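Local atomic coordinates of DNA protection during starvation protein (Halobacterium salinarum, PDB entry 1TJO), a protein that probably protects DNA from oxidative damage by oxidising ferrous iron with hydrogen peroxide and storing it as a ferric mineral inside a hollow dodecamer. Residues D62-F66 with H165-Y169. Numbering follows the deposited sequence.
Sequences DLHLF and HIEHY. With MG (magnesium ion), chain H.
The Tyr169 ring is overlapped on one face by Leu63, whose CD2 methyl sits 3.5 Å from the ring centroid and only 8° off the normal, a CH-pi contact. Here, in the ferritin-like four-helix bundle of a Dps subunit, the start of helix 60-87 runs antiparallel to the end of helix 146-169, with segment axes 12.6 Å apart. Large side chains span that distance. Tyr169, its CG anti to the carbonyl carbon (chi1 -87°), reaches across and gives its hydroxyl to Asp62: OH to OD1 is very short at 2.4 Å, and OD1 lies in the ring plane. A phenylalanine here would probably leave Asp62 OD1 without this donor and the ring with less to fix its tilt. Tyr169 CE2 lies over one face of Phe66, near its rim, while Ile166 CG1 meets the Phe66 edge 3.7 Å from CE2. The Asp62 carboxylate also forms a salt bridge, through OD2, with Arg61 of a neighbouring subunit. His168, just before Tyr169 and implicated in iron translocation, points away from helix 60-87 and binds magnesium through NE2. The His165 and Phe66 rings are nearly parallel (4°) but barely overlap; the side chains come closest at His165 CB to Phe66 CE1, 3.4 Å.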
loop_
_atom_site.group_PDB
_atom_site.type_symbol
_atom_site.label_atom_id
_atom_site.label_comp_id
_atom_site.label_asym_id
_atom_site.label_seq_id
_atom_site.Cartn_x
_atom_site.Cartn_y
_atom_site.Cartn_z
ATOM N N ASP A 62 13.580 -6.070 22.087
ATOM C CA ASP A 62 13.707 -4.676 21.712
ATOM C C ASP A 62 15.129 -4.424 21.178
ATOM O O ASP A 62 15.326 -3.778 20.134
ATOM C CB ASP A 62 13.449 -3.756 22.887
ATOM C CG ASP A 62 13.630 -2.325 22.501
ATOM O OD1 ASP A 62 14.586 -1.682 23.002
ATOM O OD2 ASP A 62 12.884 -1.797 21.639
ATOM N N LEU A 63 16.134 -4.976 21.872
ATOM C CA LEU A 63 17.506 -4.799 21.399
ATOM C C LEU A 63 17.790 -5.535 20.118
ATOM O O LEU A 63 18.502 -5.064 19.241
ATOM C CB LEU A 63 18.498 -5.245 22.457
ATOM C CG LEU A 63 18.647 -4.315 23.635
ATOM C CD1 LEU A 63 19.259 -5.032 24.826
ATOM C CD2 LEU A 63 19.483 -3.098 23.157
ATOM N N HIS A 64 17.207 -6.711 19.969
ATOM C CA HIS A 64 17.371 -7.485 18.748
ATOM C C HIS A 64 16.862 -6.679 17.556
ATOM O O HIS A 64 17.549 -6.581 16.545
ATOM C CB HIS A 64 16.625 -8.822 18.878
ATOM C CG HIS A 64 16.641 -9.687 17.669
ATOM N ND1 HIS A 64 17.720 -10.476 17.325
ATOM C CD2 HIS A 64 15.676 -9.953 16.758
ATOM C CE1 HIS A 64 17.435 -11.149 16.220
ATOM N NE2 HIS A 64 16.197 -10.864 15.865
ATOM N N LEU A 65 15.700 -6.050 17.709
ATOM C CA LEU A 65 15.098 -5.251 16.650
ATOM C C LEU A 65 15.975 -4.036 16.413
ATOM O O LEU A 65 16.266 -3.713 15.246
ATOM C CB LEU A 65 13.672 -4.898 17.044
ATOM C CG LEU A 65 12.777 -6.135 17.000
ATOM C CD1 LEU A 65 11.410 -5.832 17.691
ATOM C CD2 LEU A 65 12.612 -6.664 15.567
ATOM N N PHE A 66 16.371 -3.350 17.485
ATOM C CA PHE A 66 17.160 -2.117 17.326
ATOM C C PHE A 66 18.454 -2.434 16.586
ATOM O O PHE A 66 18.878 -1.679 15.681
ATOM C CB PHE A 66 17.448 -1.426 18.680
ATOM C CG PHE A 66 18.557 -0.397 18.617
ATOM C CD1 PHE A 66 18.363 0.812 17.989
ATOM C CD2 PHE A 66 19.811 -0.696 19.074
ATOM C CE1 PHE A 66 19.427 1.735 17.861
ATOM C CE2 PHE A 66 20.849 0.207 18.930
ATOM C CZ PHE A 66 20.643 1.405 18.317
ATOM N N HIS A 165 21.117 6.198 20.630
ATOM C CA HIS A 165 20.245 5.178 21.189
ATOM C C HIS A 165 21.050 4.267 22.097
ATOM O O HIS A 165 20.622 3.908 23.182
ATOM C CB HIS A 165 19.604 4.335 20.083
ATOM C CG HIS A 165 18.416 4.964 19.473
ATOM N ND1 HIS A 165 17.177 4.352 19.472
ATOM C CD2 HIS A 165 18.276 6.110 18.776
ATOM C CE1 HIS A 165 16.321 5.123 18.824
ATOM N NE2 HIS A 165 16.961 6.193 18.386
ATOM N N ILE A 166 22.232 3.888 21.653
ATOM C CA ILE A 166 23.085 3.030 22.500
ATOM C C ILE A 166 23.456 3.714 23.791
ATOM O O ILE A 166 23.386 3.087 24.883
ATOM C CB ILE A 166 24.337 2.516 21.715
ATOM C CG1 ILE A 166 23.912 1.556 20.610
ATOM C CG2 ILE A 166 25.396 1.892 22.667
ATOM C CD1 ILE A 166 24.988 1.251 19.599
ATOM N N GLU A 167 23.816 4.994 23.705
ATOM C CA GLU A 167 24.083 5.780 24.891
ATOM C C GLU A 167 22.909 5.734 25.872
ATOM O O GLU A 167 23.102 5.507 27.060
ATOM C CB GLU A 167 24.424 7.242 24.530
ATOM C CG GLU A 167 24.876 8.068 25.724
ATOM C CD GLU A 167 25.748 9.264 25.369
ATOM O OE1 GLU A 167 25.201 10.219 24.803
ATOM O OE2 GLU A 167 26.956 9.270 25.720
ATOM N N HIS A 168 21.684 5.928 25.368
ATOM C CA HIS A 168 20.498 5.752 26.195
ATOM C C HIS A 168 20.246 4.402 26.794
ATOM O O HIS A 168 19.860 4.336 27.956
ATOM C CB HIS A 168 19.271 6.270 25.515
ATOM C CG HIS A 168 19.144 7.758 25.612
ATOM N ND1 HIS A 168 17.933 8.418 25.496
ATOM C CD2 HIS A 168 20.079 8.710 25.872
ATOM C CE1 HIS A 168 18.141 9.718 25.654
ATOM N NE2 HIS A 168 19.432 9.918 25.874
ATOM N N TYR A 169 20.505 3.329 26.041
ATOM C CA TYR A 169 20.296 1.986 26.581
ATOM C C TYR A 169 21.200 1.719 27.797
ATOM O O TYR A 169 20.805 0.972 28.684
ATOM C CB TYR A 169 20.640 0.947 25.559
ATOM C CG TYR A 169 19.517 0.566 24.615
ATOM C CD1 TYR A 169 18.306 0.081 25.099
ATOM C CD2 TYR A 169 19.673 0.732 23.246
ATOM C CE1 TYR A 169 17.300 -0.311 24.223
ATOM C CE2 TYR A 169 18.652 0.381 22.385
ATOM C CZ TYR A 169 17.485 -0.143 22.875
ATOM O OH TYR A 169 16.495 -0.544 21.991
HETATM MG MG MG H . 20.552 11.594 27.449
HETATM O O HOH W 1 22.272 10.462 27.955
HETATM O O HOH W 2 21.450 12.025 25.816
HETATM O O HOH W 3 21.233 13.038 28.583
#